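Local coordinates for sensor protein (PDB 3H7M), which probably serves as a membrane-bound sensor histidine kinase that phosphorylates itself on histidine; this piece is its sensor domain, which resembles periplasmic solute-binding proteins, at residues Asp20-Glu25 with Met170-Glu175; Ala45-Met50 with Leu212-Lys217; Ala110-Leu115 with His129-Glu134; Thr144-Pro147 with Leu151-Leu154. All coordinates share one frame; numbering follows the deposited sequence.

Interaction 1 (Asp20-Glu25 with Met170-Glu175); sequences DYPPYE and MYIIRE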
loop_
_atom_site.group_PDB
_atom_site.type_symbol
_atom_site.label_atom_id
_atom_site.label_comp_id
_atom_site.label_asym_id
_atom_site.label_seq_id
_atom_site.Cartn_x
_atom_site.Cartn_y
_atom_site.Cartn_z
ATOM N N ASP A 20 3.422 -7.294 -4.680
ATOM C CA ASP A 20 2.755 -6.640 -5.814
ATOM C C ASP A 20 2.020 -5.324 -5.512
ATOM O O ASP A 20 0.802 -5.235 -5.709
ATOM C CB ASP A 20 1.743 -7.596 -6.447
ATOM C CG ASP A 20 2.398 -8.673 -7.270
ATOM O OD1 ASP A 20 3.103 -8.327 -8.239
ATOM O OD2 ASP A 20 2.208 -9.865 -6.954
ATOM N N TYR A 21 2.747 -4.304 -5.064
ATOM C CA TYR A 21 2.121 -3.026 -4.757
ATOM C C TYR A 21 2.976 -1.855 -5.271
ATOM O O TYR A 21 3.390 -0.993 -4.500
ATOM C CB TYR A 21 1.911 -2.896 -3.233
ATOM C CG TYR A 21 0.686 -2.095 -2.831
ATOM C CD1 TYR A 21 -0.593 -2.624 -3.007
ATOM C CD2 TYR A 21 0.801 -0.790 -2.319
ATOM C CE1 TYR A 21 -1.734 -1.888 -2.695
ATOM C CE2 TYR A 21 -0.335 -0.037 -2.009
ATOM C CZ TYR A 21 -1.605 -0.598 -2.202
ATOM O OH TYR A 21 -2.756 0.111 -1.927
ATOM N N PRO A 22 3.260 -1.815 -6.582
ATOM C CA PRO A 22 4.065 -0.726 -7.132
ATOM C C PRO A 22 3.293 0.570 -7.156
ATOM O O PRO A 22 2.080 0.580 -7.261
ATOM C CB PRO A 22 4.392 -1.219 -8.538
ATOM C CG PRO A 22 3.160 -1.976 -8.893
ATOM C CD PRO A 22 2.942 -2.790 -7.636
ATOM N N PRO A 23 3.990 1.693 -7.067
ATOM C CA PRO A 23 5.435 1.854 -6.946
ATOM C C PRO A 23 5.954 1.839 -5.510
ATOM O O PRO A 23 7.120 2.152 -5.290
ATOM C CB PRO A 23 5.648 3.205 -7.586
ATOM C CG PRO A 23 4.502 3.961 -7.036
ATOM C CD PRO A 23 3.349 3.004 -7.246
ATOM N N TYR A 24 5.106 1.493 -4.539
ATOM C CA TYR A 24 5.538 1.482 -3.147
ATOM C C TYR A 24 6.470 0.342 -2.830
ATOM O O TYR A 24 7.533 0.553 -2.246
ATOM C CB TYR A 24 4.340 1.446 -2.204
ATOM C CG TYR A 24 3.461 2.667 -2.360
ATOM C CD1 TYR A 24 3.986 3.937 -2.225
ATOM C CD2 TYR A 24 2.122 2.548 -2.715
ATOM C CE1 TYR A 24 3.202 5.073 -2.444
ATOM C CE2 TYR A 24 1.335 3.676 -2.941
ATOM C CZ TYR A 24 1.880 4.928 -2.804
ATOM O OH TYR A 24 1.088 6.040 -3.011
ATOM N N GLU A 25 6.068 -0.865 -3.205
ATOM C CA GLU A 25 6.892 -2.038 -2.973
ATOM C C GLU A 25 6.527 -3.158 -3.928
ATOM O O GLU A 25 5.346 -3.378 -4.216
ATOM C CB GLU A 25 6.758 -2.527 -1.523
ATOM C CG GLU A 25 5.336 -2.795 -1.054
ATOM C CD GLU A 25 5.266 -3.023 0.440
ATOM O OE1 GLU A 25 6.137 -2.480 1.144
ATOM O OE2 GLU A 25 4.338 -3.718 0.920
ATOM N N MET A 170 -2.478 4.116 -11.539
ATOM C CA MET A 170 -1.830 4.666 -12.708
ATOM C C MET A 170 -0.599 3.852 -13.087
ATOM O O MET A 170 -0.402 3.542 -14.249
ATOM C CB MET A 170 -1.453 6.113 -12.448
ATOM C CG MET A 170 -2.658 6.972 -12.049
ATOM S SD MET A 170 -4.125 6.604 -13.084
ATOM C CE MET A 170 -3.781 7.552 -14.555
ATOM N N TYR A 171 0.228 3.483 -12.117
ATOM C CA TYR A 171 1.412 2.703 -12.457
ATOM C C TYR A 171 1.034 1.394 -13.077
ATOM O O TYR A 171 1.680 0.925 -14.003
ATOM C CB TYR A 171 2.291 2.425 -11.240
ATOM C CG TYR A 171 3.202 3.586 -10.915
ATOM C CD1 TYR A 171 2.711 4.736 -10.297
ATOM C CD2 TYR A 171 4.555 3.550 -11.253
ATOM C CE1 TYR A 171 3.550 5.828 -10.019
ATOM C CE2 TYR A 171 5.400 4.634 -10.980
ATOM C CZ TYR A 171 4.891 5.766 -10.362
ATOM O OH TYR A 171 5.724 6.828 -10.093
ATOM N N ILE A 172 -0.029 0.799 -12.564
ATOM C CA ILE A 172 -0.463 -0.475 -13.078
ATOM C C ILE A 172 -1.047 -0.352 -14.481
ATOM O O ILE A 172 -0.844 -1.216 -15.324
ATOM C CB ILE A 172 -1.500 -1.101 -12.137
ATOM C CG1 ILE A 172 -0.802 -1.582 -10.863
ATOM C CG2 ILE A 172 -2.173 -2.264 -12.808
ATOM C CD1 ILE A 172 -1.749 -1.945 -9.720
ATOM N N ILE A 173 -1.760 0.737 -14.723
ATOM C CA ILE A 173 -2.385 0.931 -16.003
ATOM C C ILE A 173 -1.316 0.995 -17.066
ATOM O O ILE A 173 -1.481 0.444 -18.155
ATOM C CB ILE A 173 -3.237 2.210 -16.010
ATOM C CG1 ILE A 173 -4.580 1.927 -15.344
ATOM C CG2 ILE A 173 -3.464 2.687 -17.427
ATOM C CD1 ILE A 173 -5.428 3.166 -15.179
ATOM N N ARG A 174 -0.211 1.647 -16.732
ATOM C CA ARG A 174 0.893 1.783 -17.662
ATOM C C ARG A 174 1.637 0.468 -17.855
ATOM O O ARG A 174 1.877 0.031 -18.971
ATOM C CB ARG A 174 1.873 2.835 -17.168
ATOM C CG ARG A 174 3.058 2.977 -18.086
ATOM C CD ARG A 174 4.005 4.065 -17.656
ATOM N NE ARG A 174 4.838 3.629 -16.545
ATOM C CZ ARG A 174 5.825 4.358 -16.045
ATOM N NH1 ARG A 174 6.089 5.548 -16.577
ATOM N NH2 ARG A 174 6.528 3.918 -15.004
ATOM N N GLU A 175 1.976 -0.181 -16.762
ATOM C CA GLU A 175 2.720 -1.414 -16.852
ATOM C C GLU A 175 1.994 -2.567 -17.517
ATOM O O GLU A 175 2.562 -3.310 -18.327
ATOM C CB GLU A 175 3.175 -1.848 -15.463
ATOM C CG GLU A 175 3.729 -3.258 -15.444
ATOM C CD GLU A 175 4.701 -3.487 -14.310
ATOM O OE1 GLU A 175 5.765 -2.840 -14.337
ATOM O OE2 GLU A 175 4.408 -4.300 -13.401
#

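Interaction 2 (Ala45-Met50 with Leu212-Lys217); sequences AEVMGM and LAILRK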
loop_
_atom_site.group_PDB
_atom_site.type_symbol
_atom_site.label_atom_id
_atom_site.label_comp_id
_atom_site.label_asym_id
_atom_site.label_seq_id
_atom_site.Cartn_x
_atom_site.Cartn_y
_atom_site.Cartn_z
ATOM N N ALA A 45 17.751 1.939 7.234
ATOM C CA ALA A 45 18.656 0.910 7.733
ATOM C C ALA A 45 20.042 1.485 7.761
ATOM O O ALA A 45 20.823 1.244 8.672
ATOM C CB ALA A 45 18.634 -0.279 6.827
ATOM N N GLU A 46 20.342 2.280 6.754
ATOM C CA GLU A 46 21.655 2.844 6.702
ATOM C C GLU A 46 21.911 3.891 7.757
ATOM O O GLU A 46 22.988 3.898 8.332
ATOM C CB GLU A 46 21.949 3.419 5.326
ATOM C CG GLU A 46 23.331 3.949 5.244
ATOM C CD GLU A 46 23.784 4.163 3.842
ATOM O OE1 GLU A 46 23.041 4.811 3.075
ATOM O OE2 GLU A 46 24.893 3.694 3.513
ATOM N N VAL A 47 20.960 4.773 8.045
ATOM C CA VAL A 47 21.281 5.774 9.058
ATOM C C VAL A 47 21.190 5.219 10.484
ATOM O O VAL A 47 21.859 5.709 11.374
ATOM C CB VAL A 47 20.392 7.041 8.958
ATOM C CG1 VAL A 47 20.341 7.540 7.512
ATOM C CG2 VAL A 47 19.024 6.754 9.495
ATOM N N MET A 48 20.378 4.192 10.685
ATOM C CA MET A 48 20.205 3.597 12.010
ATOM C C MET A 48 21.162 2.434 12.266
ATOM O O MET A 48 21.114 1.799 13.324
ATOM C CB MET A 48 18.767 3.089 12.188
ATOM C CG MET A 48 17.703 4.144 12.009
ATOM S SD MET A 48 18.060 5.618 12.947
ATOM C CE MET A 48 17.953 4.928 14.640
ATOM N N GLY A 49 22.021 2.159 11.294
ATOM C CA GLY A 49 22.961 1.065 11.445
ATOM C C GLY A 49 22.296 -0.298 11.556
ATOM O O GLY A 49 22.776 -1.158 12.280
ATOM N N MET A 50 21.188 -0.498 10.850
ATOM C CA MET A 50 20.474 -1.777 10.871
ATOM C C MET A 50 20.840 -2.662 9.697
ATOM O O MET A 50 21.379 -2.215 8.681
ATOM C CB MET A 50 18.963 -1.590 10.762
ATOM C CG MET A 50 18.255 -0.923 11.897
ATOM S SD MET A 50 16.483 -0.876 11.491
ATOM C CE MET A 50 16.439 0.583 10.551
ATOM N N LEU A 212 13.077 7.645 10.033
ATOM C CA LEU A 212 12.207 8.439 9.160
ATOM C C LEU A 212 12.398 9.912 9.454
ATOM O O LEU A 212 12.589 10.726 8.541
ATOM C CB LEU A 212 10.743 8.055 9.375
ATOM C CG LEU A 212 9.694 8.705 8.476
ATOM C CD1 LEU A 212 10.039 8.515 6.977
ATOM C CD2 LEU A 212 8.367 8.060 8.803
ATOM N N ALA A 213 12.376 10.254 10.738
ATOM C CA ALA A 213 12.550 11.639 11.128
ATOM C C ALA A 213 13.893 12.161 10.631
ATOM O O ALA A 213 14.000 13.301 10.182
ATOM C CB ALA A 213 12.451 11.767 12.654
ATOM N N ILE A 214 14.923 11.317 10.694
ATOM C CA ILE A 214 16.238 11.748 10.240
ATOM C C ILE A 214 16.243 12.014 8.741
ATOM O O ILE A 214 16.702 13.075 8.296
ATOM C CB ILE A 214 17.315 10.713 10.576
ATOM C CG1 ILE A 214 17.539 10.661 12.088
ATOM C CG2 ILE A 214 18.581 11.067 9.869
ATOM C CD1 ILE A 214 18.565 9.647 12.517
ATOM N N LEU A 215 15.741 11.054 7.962
ATOM C CA LEU A 215 15.646 11.253 6.495
ATOM C C LEU A 215 14.911 12.562 6.154
ATOM O O LEU A 215 15.299 13.278 5.233
ATOM C CB LEU A 215 14.906 10.082 5.831
ATOM C CG LEU A 215 15.652 8.753 5.924
ATOM C CD1 LEU A 215 14.872 7.645 5.251
ATOM C CD2 LEU A 215 17.044 8.932 5.321
ATOM N N ARG A 216 13.858 12.892 6.904
ATOM C CA ARG A 216 13.159 14.137 6.616
ATOM C C ARG A 216 13.988 15.377 6.905
ATOM O O ARG A 216 13.951 16.333 6.142
ATOM C CB ARG A 216 11.847 14.206 7.370
ATOM C CG ARG A 216 10.860 13.129 6.954
ATOM C CD ARG A 216 9.605 13.160 7.822
ATOM N NE ARG A 216 8.425 13.532 7.048
ATOM C CZ ARG A 216 7.465 12.689 6.680
ATOM N NH1 ARG A 216 7.529 11.407 7.018
ATOM N NH2 ARG A 216 6.447 13.129 5.951
ATOM N N LYS A 217 14.768 15.378 7.978
ATOM C CA LYS A 217 15.560 16.576 8.264
ATOM C C LYS A 217 16.805 16.735 7.411
ATOM O O LYS A 217 17.359 17.840 7.320
ATOM C CB LYS A 217 15.948 16.627 9.742
ATOM C CG LYS A 217 14.743 16.582 10.655
ATOM C CD LYS A 217 15.099 16.909 12.096
ATOM C CE LYS A 217 13.858 17.008 12.955
ATOM N NZ LYS A 217 13.476 18.434 13.092
#

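Interaction 3 (Ala110-Leu115 with His129-Glu134); sequences AGLEDL and HEYLAE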
loop_
_atom_site.group_PDB
_atom_site.type_symbol
_atom_site.label_atom_id
_atom_site.label_comp_id
_atom_site.label_asym_id
_atom_site.label_seq_id
_atom_site.Cartn_x
_atom_site.Cartn_y
_atom_site.Cartn_z
ATOM N N ALA A 110 -19.265 9.944 -9.886
ATOM C CA ALA A 110 -18.614 11.075 -9.235
ATOM C C ALA A 110 -18.256 10.789 -7.775
ATOM O O ALA A 110 -17.589 11.591 -7.114
ATOM C CB ALA A 110 -19.501 12.310 -9.334
ATOM N N GLY A 111 -18.693 9.639 -7.276
ATOM C CA GLY A 111 -18.401 9.278 -5.904
ATOM C C GLY A 111 -18.753 7.826 -5.664
ATOM O O GLY A 111 -19.465 7.210 -6.459
ATOM N N LEU A 112 -18.276 7.276 -4.557
ATOM C CA LEU A 112 -18.529 5.881 -4.258
ATOM C C LEU A 112 -19.970 5.532 -3.912
ATOM O O LEU A 112 -20.330 4.358 -3.844
ATOM C CB LEU A 112 -17.562 5.400 -3.173
ATOM C CG LEU A 112 -17.282 6.284 -1.963
ATOM C CD1 LEU A 112 -16.215 5.575 -1.131
ATOM C CD2 LEU A 112 -16.811 7.698 -2.372
ATOM N N GLU A 113 -20.812 6.535 -3.710
ATOM C CA GLU A 113 -22.206 6.240 -3.421
ATOM C C GLU A 113 -22.859 5.796 -4.728
ATOM O O GLU A 113 -23.800 4.992 -4.733
ATOM C CB GLU A 113 -22.920 7.474 -2.865
ATOM C CG GLU A 113 -22.943 8.679 -3.785
ATOM C CD GLU A 113 -21.556 9.160 -4.159
ATOM O OE1 GLU A 113 -20.667 9.181 -3.274
ATOM O OE2 GLU A 113 -21.363 9.530 -5.339
ATOM N N ASP A 114 -22.335 6.318 -5.837
ATOM C CA ASP A 114 -22.845 5.992 -7.165
ATOM C C ASP A 114 -22.509 4.557 -7.546
ATOM O O ASP A 114 -22.922 4.071 -8.600
ATOM C CB ASP A 114 -22.267 6.950 -8.207
ATOM C CG ASP A 114 -22.647 8.394 -7.943
ATOM O OD1 ASP A 114 -22.146 9.290 -8.660
ATOM O OD2 ASP A 114 -23.451 8.631 -7.018
ATOM N N LEU A 115 -21.771 3.880 -6.676
ATOM C CA LEU A 115 -21.380 2.495 -6.911
ATOM C C LEU A 115 -22.330 1.490 -6.286
ATOM O O LEU A 115 -22.129 0.278 -6.405
ATOM C CB LEU A 115 -19.965 2.251 -6.376
ATOM C CG LEU A 115 -18.780 2.560 -7.313
ATOM C CD1 LEU A 115 -18.928 3.941 -7.979
ATOM C CD2 LEU A 115 -17.488 2.482 -6.515
ATOM N N HIS A 129 -11.826 -2.288 1.233
ATOM C CA HIS A 129 -12.656 -3.465 1.319
ATOM C C HIS A 129 -13.456 -3.228 2.603
ATOM O O HIS A 129 -14.682 -3.028 2.572
ATOM C CB HIS A 129 -11.777 -4.715 1.427
ATOM C CG HIS A 129 -12.557 -5.987 1.549
ATOM N ND1 HIS A 129 -11.959 -7.209 1.784
ATOM C CD2 HIS A 129 -13.893 -6.222 1.491
ATOM C CE1 HIS A 129 -12.893 -8.143 1.866
ATOM N NE2 HIS A 129 -14.073 -7.572 1.691
ATOM N N GLU A 130 -12.746 -3.209 3.729
ATOM C CA GLU A 130 -13.375 -2.965 5.025
ATOM C C GLU A 130 -14.328 -1.776 4.946
ATOM O O GLU A 130 -15.487 -1.863 5.361
ATOM C CB GLU A 130 -12.315 -2.678 6.090
ATOM C CG GLU A 130 -11.396 -3.842 6.412
ATOM C CD GLU A 130 -10.221 -3.420 7.279
ATOM O OE1 GLU A 130 -10.440 -2.657 8.246
ATOM O OE2 GLU A 130 -9.080 -3.853 7.001
ATOM N N TYR A 131 -13.848 -0.673 4.386
ATOM C CA TYR A 131 -14.669 0.523 4.297
ATOM C C TYR A 131 -15.972 0.393 3.522
ATOM O O TYR A 131 -16.973 1.000 3.888
ATOM C CB TYR A 131 -13.845 1.678 3.727
ATOM C CG TYR A 131 -14.607 2.984 3.632
ATOM C CD1 TYR A 131 -15.399 3.285 2.515
ATOM C CD2 TYR A 131 -14.532 3.933 4.660
ATOM C CE1 TYR A 131 -16.092 4.505 2.425
ATOM C CE2 TYR A 131 -15.221 5.149 4.584
ATOM C CZ TYR A 131 -15.991 5.427 3.469
ATOM O OH TYR A 131 -16.644 6.629 3.403
ATOM N N LEU A 132 -15.984 -0.381 2.446
ATOM C CA LEU A 132 -17.220 -0.498 1.681
ATOM C C LEU A 132 -18.117 -1.610 2.202
ATOM O O LEU A 132 -19.307 -1.655 1.898
ATOM C CB LEU A 132 -16.923 -0.718 0.193
ATOM C CG LEU A 132 -16.304 0.432 -0.603
ATOM C CD1 LEU A 132 -16.070 -0.046 -2.031
ATOM C CD2 LEU A 132 -17.214 1.669 -0.586
ATOM N N ALA A 133 -17.534 -2.524 2.960
ATOM C CA ALA A 133 -18.306 -3.614 3.553
ATOM C C ALA A 133 -19.228 -2.937 4.581
ATOM O O ALA A 133 -20.463 -3.041 4.516
ATOM C CB ALA A 133 -17.363 -4.607 4.247
ATOM N N GLU A 134 -18.594 -2.202 5.492
ATOM C CA GLU A 134 -19.269 -1.474 6.544
ATOM C C GLU A 134 -20.310 -0.552 5.975
ATOM O O GLU A 134 -20.923 0.231 6.703
ATOM C CB GLU A 134 -18.272 -0.645 7.353
ATOM C CG GLU A 134 -17.374 -1.460 8.260
ATOM C CD GLU A 134 -16.436 -0.587 9.062
ATOM O OE1 GLU A 134 -16.908 0.429 9.622
ATOM O OE2 GLU A 134 -15.232 -0.922 9.136
#

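Interaction 4 (Thr144-Pro147 with Leu151-Leu154); sequences TPTP and LRLL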
loop_
_atom_site.group_PDB
_atom_site.type_symbol
_atom_site.label_atom_id
_atom_site.label_comp_id
_atom_site.label_asym_id
_atom_site.label_seq_id
_atom_site.Cartn_x
_atom_site.Cartn_y
_atom_site.Cartn_z
ATOM N N THR A 144 -10.039 -9.219 -4.997
ATOM C CA THR A 144 -8.871 -9.695 -5.717
ATOM C C THR A 144 -7.595 -9.675 -4.874
ATOM O O THR A 144 -7.422 -8.836 -3.985
ATOM C CB THR A 144 -8.645 -8.849 -6.971
ATOM O OG1 THR A 144 -7.922 -7.667 -6.617
ATOM C CG2 THR A 144 -9.994 -8.430 -7.580
ATOM N N PRO A 145 -6.682 -10.610 -5.153
ATOM C CA PRO A 145 -5.397 -10.765 -4.466
ATOM C C PRO A 145 -4.522 -9.519 -4.583
ATOM O O PRO A 145 -3.711 -9.234 -3.707
ATOM C CB PRO A 145 -4.778 -11.961 -5.172
ATOM C CG PRO A 145 -5.967 -12.725 -5.674
ATOM C CD PRO A 145 -6.862 -11.649 -6.177
ATOM N N THR A 146 -4.679 -8.774 -5.675
ATOM C CA THR A 146 -3.882 -7.559 -5.856
ATOM C C THR A 146 -4.729 -6.503 -6.493
ATOM O O THR A 146 -5.725 -6.800 -7.139
ATOM C CB THR A 146 -2.702 -7.760 -6.823
ATOM O OG1 THR A 146 -3.213 -7.899 -8.165
ATOM C CG2 THR A 146 -1.867 -9.001 -6.427
ATOM N N PRO A 147 -4.338 -5.242 -6.332
ATOM C CA PRO A 147 -5.144 -4.196 -6.962
ATOM C C PRO A 147 -5.109 -4.321 -8.500
ATOM O O PRO A 147 -6.098 -4.030 -9.177
ATOM C CB PRO A 147 -4.508 -2.903 -6.453
ATOM C CG PRO A 147 -3.118 -3.307 -6.039
ATOM C CD PRO A 147 -3.278 -4.681 -5.481
ATOM N N LEU A 151 -7.952 -4.212 -11.464
ATOM C CA LEU A 151 -7.948 -3.415 -12.677
ATOM C C LEU A 151 -8.010 -4.260 -13.963
ATOM O O LEU A 151 -8.554 -3.831 -14.968
ATOM C CB LEU A 151 -6.733 -2.485 -12.661
ATOM C CG LEU A 151 -6.810 -1.457 -11.514
ATOM C CD1 LEU A 151 -5.541 -0.632 -11.441
ATOM C CD2 LEU A 151 -8.007 -0.524 -11.719
ATOM N N ARG A 152 -7.478 -5.471 -13.921
ATOM C CA ARG A 152 -7.527 -6.327 -15.084
ATOM C C ARG A 152 -8.958 -6.740 -15.351
ATOM O O ARG A 152 -9.396 -6.755 -16.492
ATOM C CB ARG A 152 -6.667 -7.567 -14.867
ATOM C CG ARG A 152 -5.200 -7.266 -14.961
ATOM C CD ARG A 152 -4.328 -8.355 -14.396
ATOM N NE ARG A 152 -2.937 -7.898 -14.338
ATOM C CZ ARG A 152 -2.062 -8.246 -13.396
ATOM N NH1 ARG A 152 -2.430 -9.051 -12.419
ATOM N NH2 ARG A 152 -0.814 -7.800 -13.441
ATOM N N LEU A 153 -9.688 -7.078 -14.291
ATOM C CA LEU A 153 -11.075 -7.511 -14.426
ATOM C C LEU A 153 -11.889 -6.370 -14.989
ATOM O O LEU A 153 -12.721 -6.554 -15.866
ATOM C CB LEU A 153 -11.650 -7.921 -13.078
ATOM C CG LEU A 153 -13.090 -8.433 -13.174
ATOM C CD1 LEU A 153 -13.091 -9.797 -13.823
ATOM C CD2 LEU A 153 -13.711 -8.526 -11.786
ATOM N N LEU A 154 -11.654 -5.176 -14.484
ATOM C CA LEU A 154 -12.374 -4.043 -15.009
ATOM C C LEU A 154 -12.063 -3.883 -16.504
ATOM O O LEU A 154 -12.954 -3.677 -17.331
ATOM C CB LEU A 154 -11.926 -2.798 -14.283
ATOM C CG LEU A 154 -12.579 -1.496 -14.713
ATOM C CD1 LEU A 154 -14.077 -1.503 -14.317
ATOM C CD2 LEU A 154 -11.837 -0.345 -14.027
#

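Interaction 1 (Asp20-Glu25 with Met170-Glu175)
The two lobes of the periplasmic-binding-protein fold meet where Pro22 and Pro23, in the turn between the short strands 20-21 and 25-27 of one lobe, pack against Tyr171 and Ile172 on helix 166-175 of the other. The clearest evidence for the contact comes from Pro23. Its CG lies 3.7 Å from the centroid of the Tyr171 ring, only 13° off the ring normal, which is a CH-pi contact over the middle of the face. The proline ring then spreads to both sides of that point: Pro23 CD comes down on Tyr171 CD1 at 3.6 Å, and Pro23 CB on Tyr171 CE2 at 3.7 Å. The side chains cross at about a right angle. The phenol is brought up to the turn because CG stands anti to the carbonyl carbon (chi1 -82°), and its far end is fixed by the hydrogen bond of the hydroxyl to Leu229 O. Without the phenol, as with an alanine here, Pro23 would probably lose the aromatic face it rests on and Leu229 O its hydroxyl partner.

The turn itself has a defined shape. The peptide between Pro22 and Pro23 is cis, and Tyr24 and Glu25 both face Tyr21 in a classic beta bulge, with Tyr21 N bonded to Glu25 O at 2.9 Å and Glu25 N to Tyr21 O at 3.0 Å. Beside this CH-pi contact the packing is looser, Pro22 CG lying 4.4 Å from Ile172 CG1.

Interaction 2 (Ala45-Met50 with Leu212-Lys217)
Val47 holds the centre of this contact by sending its two methyls to different partners: CG1 meets Leu215 CD2 at 4.2 Å, and CG2 meets Ile214 CD1, also at 4.2 Å. The same Ile214 methyl has a second neighbour, Met48 SD, 4.1 Å away. That sulfur reaches it because the Met48 chain is folded rather than extended, bent at both chi2 (-49°) and chi3 (-65°), which turns the thioether toward helix 202-218.

Further out, Leu215 also lies on Ala43 and Ile44 of helix 36-48 and on Gln220 and Tyr221 of the next helix, while Met48 touches Glu210. The contact therefore joins the last turn of helix 36-48 to the later part of helix 202-218, on the flank of one lobe. Just beyond Met48 the first helix is closed by a Schellman motif: Gly49 takes positive phi (64°), and Met50 N reaches back to Ala45 O at 2.8 Å.

All three approaches are at van der Waals range and involve carbon or thioether sulfur alone, so the attraction here is dispersive and hydrophobic, with little directional character, and the fit depends on the shapes of the branched side chains and on the folded course of Met48.

Interaction 3 (Ala110-Leu115 with His129-Glu134)
Leu112 and Leu132 are the residues whose backbones come closest, with CA atoms 8.8 Å apart, a spacing that side chains alone can bridge. The 110-115 segment is a compact turn: Asp114 N bonds to Gly111 O at 3.1 Å, followed by a weak bond from Leu115 N to Leu112 O. The Asp114 side chain braces its start, OD1 taking the N-H of Ala110 at 3.2 Å with an angle of 157° at the hydrogen; the donor comes from the anti side, 27° out of the carboxylate plane. Facing this turn is the end of helix 127-133, where Ala133 N to His129 O (2.9 Å) and Glu134 N to Glu130 O (3.1 Å) are i to i+4 bonds.

The two segments flank strand 120-123 in sequence, and helix 127-133 makes the crossover from that strand to its parallel neighbour 141-144, a beta-alpha-beta unit of the second lobe. Both also lean on strand 120-123, Leu115 on Val120 and Leu132 on Leu122.

One methyl carries the contact. Leu112 has CG between the backbone N and the carbonyl carbon (chi1 43°), and from there CD1 extends to the helix. It lies 3.7 Å from Tyr131 CE1, approaching the ring obliquely, and 4.1 Å from Leu132 CD2. The leucine and the tyrosine cross at about a right angle. Tyr131 also makes a cation-pi contact with Arg135, and the carbonyl oxygen of Leu112 receives a weak hydrogen bond from the hydroxyl of Tyr137.

Interaction 4 (Thr144-Pro147 with Leu151-Leu154)
Pro147 O accepts the N-H of Leu151 at 2.9 Å, and the geometry is that of a regular alpha-helical bond: the angle at the hydrogen is 156°, and the donor lies in the carbonyl plane. The Leu151 side chain packs beside the same oxygen. Its CG, anti to the carbonyl carbon (chi1 -64°) and therefore on the side of the backbone N, sits 3.5 Å from Pro147 O, which places apolar carbon alongside this backbone bond of the first turn. The rest of the side chain belongs to the core, against Ala162 and Val164 of strand 161-165 and Leu181 of strand 181-198, with Pro147 also on Val164.

Ahead of the helix, Thr146 occupies the N-cap position and its OG1 accepts a hydrogen bond from Asp149 N. Pro147 follows as the first helical residue, where having no N-H costs nothing, since a first-turn amide has no earlier helical carbonyl to bond. Arg152 extends back toward the cap; its NH1 is 4.5 Å from Thr146 OG1, too far for a bond, and the guanidinium is instead held by a salt bridge from NH1 to Asp149 OD1 and by a hydrogen bond from NH2 to Asn176 OD1. The carboxylate of Asp149, in the first turn, would be expected to interact favourably with the positive end of the helix dipole.

A threonine N-cap followed by proline is a well-known helix start, and here it opens helix 147-155, which connects strand 141-144 to the parallel strand 161-165 in a beta-alpha-beta crossover.

Overall arrangement
From the N terminus, residues 20-25 open interaction 1 and residues 45-50 open interaction 2, both in the first lobe. The chain then passes into the second lobe, where interaction 3 closes a short loop around strand 120-123, and interaction 4 follows in series at the start of helix 147-155. Residues 170-175 next close interaction 1, and 212-217 close interaction 2 after the return to the first lobe. Interactions 1 and 2 thus cross, and both enclose 3 and 4. Interaction 1 joins the lobes and touches interaction 4, with Ile172 on Leu151 and Tyr21 on Pro147; interactions 2 and 3 lie on opposite sides of the chain's centre, their own centres 37 Å apart.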